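Long-range contact in glutathione S-transferase (Rhodospirillum rubrum F11, PDB 4O7H), which probably catalyses the conjugation of glutathione to electrophilic substrates: residues L9-K23 against L159-L172. Sequence-based numbering, arbitrary orientation.
Sequences LSPAARKVRVALAEK and LTYADITAACHLSL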
loop_
_atom_site.group_PDB
_atom_site.type_symbol
_atom_site.label_atom_id
_atom_site.label_comp_id
_atom_site.label_asym_id
_atom_site.label_seq_id
_atom_site.Cartn_x
_atom_site.Cartn_y
_atom_site.Cartn_z
ATOM N N LEU A 9 1.250 14.870 10.342
ATOM C CA LEU A 9 2.359 14.430 9.539
ATOM C C LEU A 9 2.066 13.191 8.699
ATOM O O LEU A 9 2.921 12.696 8.024
ATOM C CB LEU A 9 3.538 14.108 10.474
ATOM C CG LEU A 9 4.064 15.348 11.198
ATOM C CD1 LEU A 9 5.312 14.929 11.952
ATOM C CD2 LEU A 9 4.418 16.432 10.199
ATOM N N SER A 10 0.848 12.682 8.772
ATOM C CA SER A 10 0.515 11.431 8.097
ATOM C C SER A 10 -0.166 11.727 6.762
ATOM O O SER A 10 -1.261 12.282 6.775
ATOM C CB SER A 10 -0.483 10.641 8.951
ATOM O OG SER A 10 -1.068 9.523 8.215
ATOM N N PRO A 11 0.448 11.338 5.633
ATOM C CA PRO A 11 -0.256 11.546 4.371
ATOM C C PRO A 11 -1.543 10.774 4.270
ATOM O O PRO A 11 -2.506 11.278 3.681
ATOM C CB PRO A 11 0.736 11.099 3.317
ATOM C CG PRO A 11 1.757 10.291 4.043
ATOM C CD PRO A 11 1.798 10.779 5.432
ATOM N N ALA A 12 -1.574 9.560 4.782
ATOM C CA ALA A 12 -2.782 8.785 4.721
ATOM C C ALA A 12 -3.919 9.402 5.515
ATOM O O ALA A 12 -5.074 9.391 5.119
ATOM C CB ALA A 12 -2.523 7.375 5.217
ATOM N N ALA A 13 -3.584 9.922 6.683
ATOM C CA ALA A 13 -4.588 10.569 7.507
ATOM C C ALA A 13 -5.079 11.848 6.874
ATOM O O ALA A 13 -6.300 12.113 6.887
ATOM C CB ALA A 13 -4.066 10.802 8.924
ATOM N N ARG A 14 -4.173 12.611 6.265
ATOM C CA ARG A 14 -4.606 13.781 5.509
ATOM C C ARG A 14 -5.587 13.377 4.445
ATOM O O ARG A 14 -6.635 14.023 4.260
ATOM C CB ARG A 14 -3.419 14.532 4.919
ATOM C CG ARG A 14 -2.549 15.291 5.928
ATOM C CD ARG A 14 -1.475 16.169 5.243
ATOM N NE ARG A 14 -0.847 16.979 6.284
ATOM C CZ ARG A 14 -0.521 18.261 6.180
ATOM N NH1 ARG A 14 -0.615 18.904 5.038
ATOM N NH2 ARG A 14 -0.089 18.896 7.265
ATOM N N LYS A 15 -5.254 12.333 3.701
ATOM C CA LYS A 15 -6.146 11.854 2.649
ATOM C C LYS A 15 -7.539 11.523 3.144
ATOM O O LYS A 15 -8.540 11.883 2.533
ATOM C CB LYS A 15 -5.549 10.668 1.881
ATOM C CG LYS A 15 -6.638 9.892 1.138
ATOM C CD LYS A 15 -6.101 9.031 0.075
ATOM C CE LYS A 15 -5.246 7.956 0.606
ATOM N NZ LYS A 15 -4.850 7.140 -0.568
ATOM N N VAL A 16 -7.643 10.819 4.270
ATOM C CA VAL A 16 -8.942 10.477 4.802
ATOM C C VAL A 16 -9.733 11.728 5.240
ATOM O O VAL A 16 -10.923 11.836 4.978
ATOM C CB VAL A 16 -8.815 9.429 5.920
ATOM C CG1 VAL A 16 -10.170 9.151 6.557
ATOM C CG2 VAL A 16 -8.295 8.080 5.378
ATOM N N ARG A 17 -9.058 12.704 5.831
ATOM C CA ARG A 17 -9.700 13.919 6.198
ATOM C C ARG A 17 -10.304 14.614 4.958
ATOM O O ARG A 17 -11.437 15.093 4.994
ATOM C CB ARG A 17 -8.754 14.921 6.878
ATOM C CG ARG A 17 -8.241 14.468 8.226
ATOM C CD ARG A 17 -7.475 15.589 8.876
ATOM N NE ARG A 17 -8.409 16.581 9.431
ATOM C CZ ARG A 17 -7.989 17.671 10.084
ATOM N NH1 ARG A 17 -6.694 17.915 10.203
ATOM N NH2 ARG A 17 -8.871 18.484 10.665
ATOM N N VAL A 18 -9.519 14.721 3.902
ATOM C CA VAL A 18 -10.013 15.309 2.645
ATOM C C VAL A 18 -11.184 14.507 2.095
ATOM O O VAL A 18 -12.223 15.089 1.666
ATOM C CB VAL A 18 -8.884 15.507 1.631
ATOM C CG1 VAL A 18 -9.458 15.994 0.279
ATOM C CG2 VAL A 18 -7.796 16.432 2.177
ATOM N N ALA A 19 -11.076 13.180 2.118
ATOM C CA ALA A 19 -12.149 12.305 1.613
ATOM C C ALA A 19 -13.461 12.477 2.400
ATOM O O ALA A 19 -14.535 12.570 1.828
ATOM C CB ALA A 19 -11.686 10.854 1.647
ATOM N N LEU A 20 -13.375 12.510 3.731
ATOM C CA LEU A 20 -14.533 12.667 4.559
ATOM C C LEU A 20 -15.262 13.984 4.185
ATOM O O LEU A 20 -16.496 14.023 4.049
ATOM C CB LEU A 20 -14.084 12.695 6.022
ATOM C CG LEU A 20 -13.749 11.310 6.604
ATOM C CD1 LEU A 20 -12.997 11.511 7.919
ATOM C CD2 LEU A 20 -14.986 10.444 6.796
ATOM N N ALA A 21 -14.487 15.050 4.025
ATOM C CA ALA A 21 -15.039 16.369 3.668
ATOM C C ALA A 21 -15.660 16.355 2.250
ATOM O O ALA A 21 -16.725 16.929 2.019
ATOM C CB ALA A 21 -14.003 17.456 3.802
ATOM N N GLU A 22 -14.986 15.721 1.295
ATOM C CA GLU A 22 -15.508 15.604 -0.069
ATOM C C GLU A 22 -16.835 14.860 -0.057
ATOM O O GLU A 22 -17.754 15.216 -0.816
ATOM C CB GLU A 22 -14.525 14.867 -0.959
ATOM C CG GLU A 22 -13.330 15.718 -1.388
ATOM C CD GLU A 22 -13.662 16.850 -2.323
ATOM O OE1 GLU A 22 -14.559 16.653 -3.185
ATOM O OE2 GLU A 22 -13.032 17.931 -2.208
ATOM N N LYS A 23 -16.990 13.902 0.866
ATOM C CA LYS A 23 -18.241 13.108 0.972
ATOM C C LYS A 23 -19.266 13.779 1.888
ATOM O O LYS A 23 -20.326 13.226 2.155
ATOM C CB LYS A 23 -17.931 11.699 1.413
ATOM C CG LYS A 23 -17.268 10.936 0.266
ATOM C CD LYS A 23 -17.052 9.485 0.557
ATOM C CE LYS A 23 -16.621 8.761 -0.695
ATOM N NZ LYS A 23 -17.737 8.368 -1.579
ATOM N N LEU A 159 -12.657 14.433 -10.126
ATOM C CA LEU A 159 -11.735 14.369 -9.020
ATOM C C LEU A 159 -11.930 13.012 -8.308
ATOM O O LEU A 159 -13.064 12.561 -8.075
ATOM C CB LEU A 159 -11.948 15.542 -8.072
ATOM C CG LEU A 159 -10.959 15.546 -6.907
ATOM C CD1 LEU A 159 -10.363 16.923 -6.629
ATOM C CD2 LEU A 159 -11.596 14.933 -5.704
ATOM N N THR A 160 -10.800 12.367 -7.936
ATOM C CA THR A 160 -10.846 11.038 -7.315
ATOM C C THR A 160 -9.810 10.952 -6.215
ATOM O O THR A 160 -9.064 11.908 -5.945
ATOM C CB THR A 160 -10.536 9.920 -8.308
ATOM O OG1 THR A 160 -9.191 10.061 -8.793
ATOM C CG2 THR A 160 -11.532 9.959 -9.439
ATOM N N TYR A 161 -9.764 9.774 -5.608
ATOM C CA TYR A 161 -8.749 9.481 -4.601
ATOM C C TYR A 161 -7.349 9.703 -5.210
ATOM O O TYR A 161 -6.381 9.924 -4.501
ATOM C CB TYR A 161 -8.864 8.049 -4.115
ATOM C CG TYR A 161 -9.971 7.838 -3.128
ATOM C CD1 TYR A 161 -10.013 8.583 -1.965
ATOM C CD2 TYR A 161 -10.934 6.893 -3.314
ATOM C CE1 TYR A 161 -10.996 8.370 -1.048
ATOM C CE2 TYR A 161 -11.910 6.678 -2.378
ATOM C CZ TYR A 161 -11.959 7.456 -1.272
ATOM O OH TYR A 161 -12.952 7.232 -0.359
ATOM N N ALA A 162 -7.184 9.620 -6.521
ATOM C CA ALA A 162 -5.861 9.898 -7.077
ATOM C C ALA A 162 -5.397 11.289 -6.813
ATOM O O ALA A 162 -4.228 11.532 -6.385
ATOM C CB ALA A 162 -5.863 9.627 -8.579
ATOM N N ASP A 163 -6.251 12.264 -7.110
ATOM C CA ASP A 163 -5.910 13.664 -6.845
ATOM C C ASP A 163 -5.715 13.909 -5.347
ATOM O O ASP A 163 -4.768 14.589 -4.919
ATOM C CB ASP A 163 -7.039 14.578 -7.316
ATOM C CG ASP A 163 -7.377 14.386 -8.766
ATOM O OD1 ASP A 163 -6.727 15.053 -9.619
ATOM O OD2 ASP A 163 -8.298 13.558 -9.044
ATOM N N ILE A 164 -6.582 13.288 -4.540
ATOM C CA ILE A 164 -6.504 13.523 -3.097
ATOM C C ILE A 164 -5.174 12.995 -2.544
ATOM O O ILE A 164 -4.465 13.674 -1.801
ATOM C CB ILE A 164 -7.661 12.894 -2.384
ATOM C CG1 ILE A 164 -8.982 13.600 -2.785
ATOM C CG2 ILE A 164 -7.509 13.053 -0.886
ATOM C CD1 ILE A 164 -10.179 12.836 -2.314
ATOM N N THR A 165 -4.816 11.783 -2.944
ATOM C CA THR A 165 -3.594 11.134 -2.465
ATOM C C THR A 165 -2.351 11.962 -2.875
ATOM O O THR A 165 -1.527 12.310 -2.035
ATOM C CB THR A 165 -3.503 9.684 -2.987
ATOM O OG1 THR A 165 -4.703 8.960 -2.616
ATOM C CG2 THR A 165 -2.263 8.994 -2.402
ATOM N N ALA A 166 -2.259 12.291 -4.162
ATOM C CA ALA A 166 -1.123 13.041 -4.671
ATOM C C ALA A 166 -1.004 14.428 -3.963
ATOM O O ALA A 166 0.105 14.834 -3.524
ATOM C CB ALA A 166 -1.240 13.241 -6.185
ATOM N N ALA A 167 -2.130 15.114 -3.789
ATOM C CA ALA A 167 -2.141 16.452 -3.214
ATOM C C ALA A 167 -1.796 16.356 -1.731
ATOM O O ALA A 167 -1.148 17.263 -1.186
ATOM C CB ALA A 167 -3.499 17.119 -3.427
ATOM N N CYS A 168 -2.225 15.284 -1.056
ATOM C CA CYS A 168 -1.970 15.163 0.393
ATOM C C CYS A 168 -0.475 14.911 0.617
ATOM O O CYS A 168 0.140 15.497 1.524
ATOM C CB CYS A 168 -2.841 14.131 1.050
ATOM S SG CYS A 168 -4.524 14.710 1.275
ATOM N N HIS A 169 0.136 14.066 -0.216
ATOM C CA HIS A 169 1.589 13.868 -0.134
ATOM C C HIS A 169 2.302 15.192 -0.399
ATOM O O HIS A 169 3.158 15.597 0.365
ATOM C CB HIS A 169 1.996 12.811 -1.130
ATOM C CG HIS A 169 1.926 11.435 -0.563
ATOM N ND1 HIS A 169 0.837 10.594 -0.673
ATOM C CD2 HIS A 169 2.836 10.763 0.165
ATOM C CE1 HIS A 169 1.129 9.433 -0.096
ATOM N NE2 HIS A 169 2.307 9.556 0.473
ATOM N N LEU A 170 1.915 15.875 -1.478
ATOM C CA LEU A 170 2.570 17.120 -1.861
ATOM C C LEU A 170 2.386 18.179 -0.812
ATOM O O LEU A 170 3.277 19.030 -0.630
ATOM C CB LEU A 170 2.132 17.604 -3.227
ATOM C CG LEU A 170 2.837 16.860 -4.373
ATOM C CD1 LEU A 170 2.129 17.079 -5.685
ATOM C CD2 LEU A 170 4.268 17.376 -4.511
ATOM N N SER A 171 1.269 18.137 -0.079
ATOM C CA SER A 171 1.014 19.139 0.954
ATOM C C SER A 171 2.050 19.020 2.046
ATOM O O SER A 171 2.425 20.037 2.686
ATOM C CB SER A 171 -0.401 19.066 1.504
ATOM O OG SER A 171 -0.658 17.983 2.368
ATOM N N LEU A 172 2.501 17.796 2.310
ATOM C CA LEU A 172 3.523 17.619 3.363
ATOM C C LEU A 172 4.908 18.042 2.853
ATOM O O LEU A 172 5.657 18.685 3.603
ATOM C CB LEU A 172 3.552 16.189 3.865
ATOM C CG LEU A 172 2.436 15.965 4.865
ATOM C CD1 LEU A 172 2.158 14.463 4.918
ATOM C CD2 LEU A 172 2.827 16.558 6.217
#
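In this glutathione S-transferase, helix 11-22 of the thioredoxin-like N-terminal domain packs on helix 161-175 of the all-helical C-terminal domain, with Cys168 as a knob among Pro11, Arg14, Lys15 and Val18. The contact is part of the buried interface between the two domains. The axes of 11-22 and 161-172 approach to 8.6 Å, with 130° between their N-to-C directions, nearer antiparallel than parallel. Beside the knob, Val18 CG1 meets Ile164 CG2 at 3.7 Å. Further along, Ala19 CB touches the edge of the Tyr161 ring.

Two basic side chains fasten the packing. Lys15 CG lies anti to its own N (chi1 161°), and the chain then bends at chi3, which brings NZ into a 2.7 Å hydrogen bond with Thr165 OG1. That hydroxyl donates in turn to Tyr161 O, in the first turn of helix 161-175. Asp99 of helix 85-119 forms a salt bridge with the same NZ. Thr160 and Asp163 close the start of helix 161-175 as a capping box.

The extended Arg14 chain crosses Leu172 at a slant, and Leu172 CD2 lies over one guanidinium face, offset toward its rim. NH1 donates to Ser171 OG at 2.8 Å, with OG slightly out of the guanidinium plane. Ser171 OG in turn donates a hydrogen bond to Cys168 O. Arg14 NE donates to Gly8 O, and NH1 is also hydrogen-bonded to Tyr217 OH.

Near the start of helix 11-22, Leu172 CD1 packs against Pro11 CD. Pro11 also makes a CH-pi contact: its CB sits over the His169 ring, 3.7 Å from the centroid, while ND1 of that ring donates to Thr165 O in the ring plane.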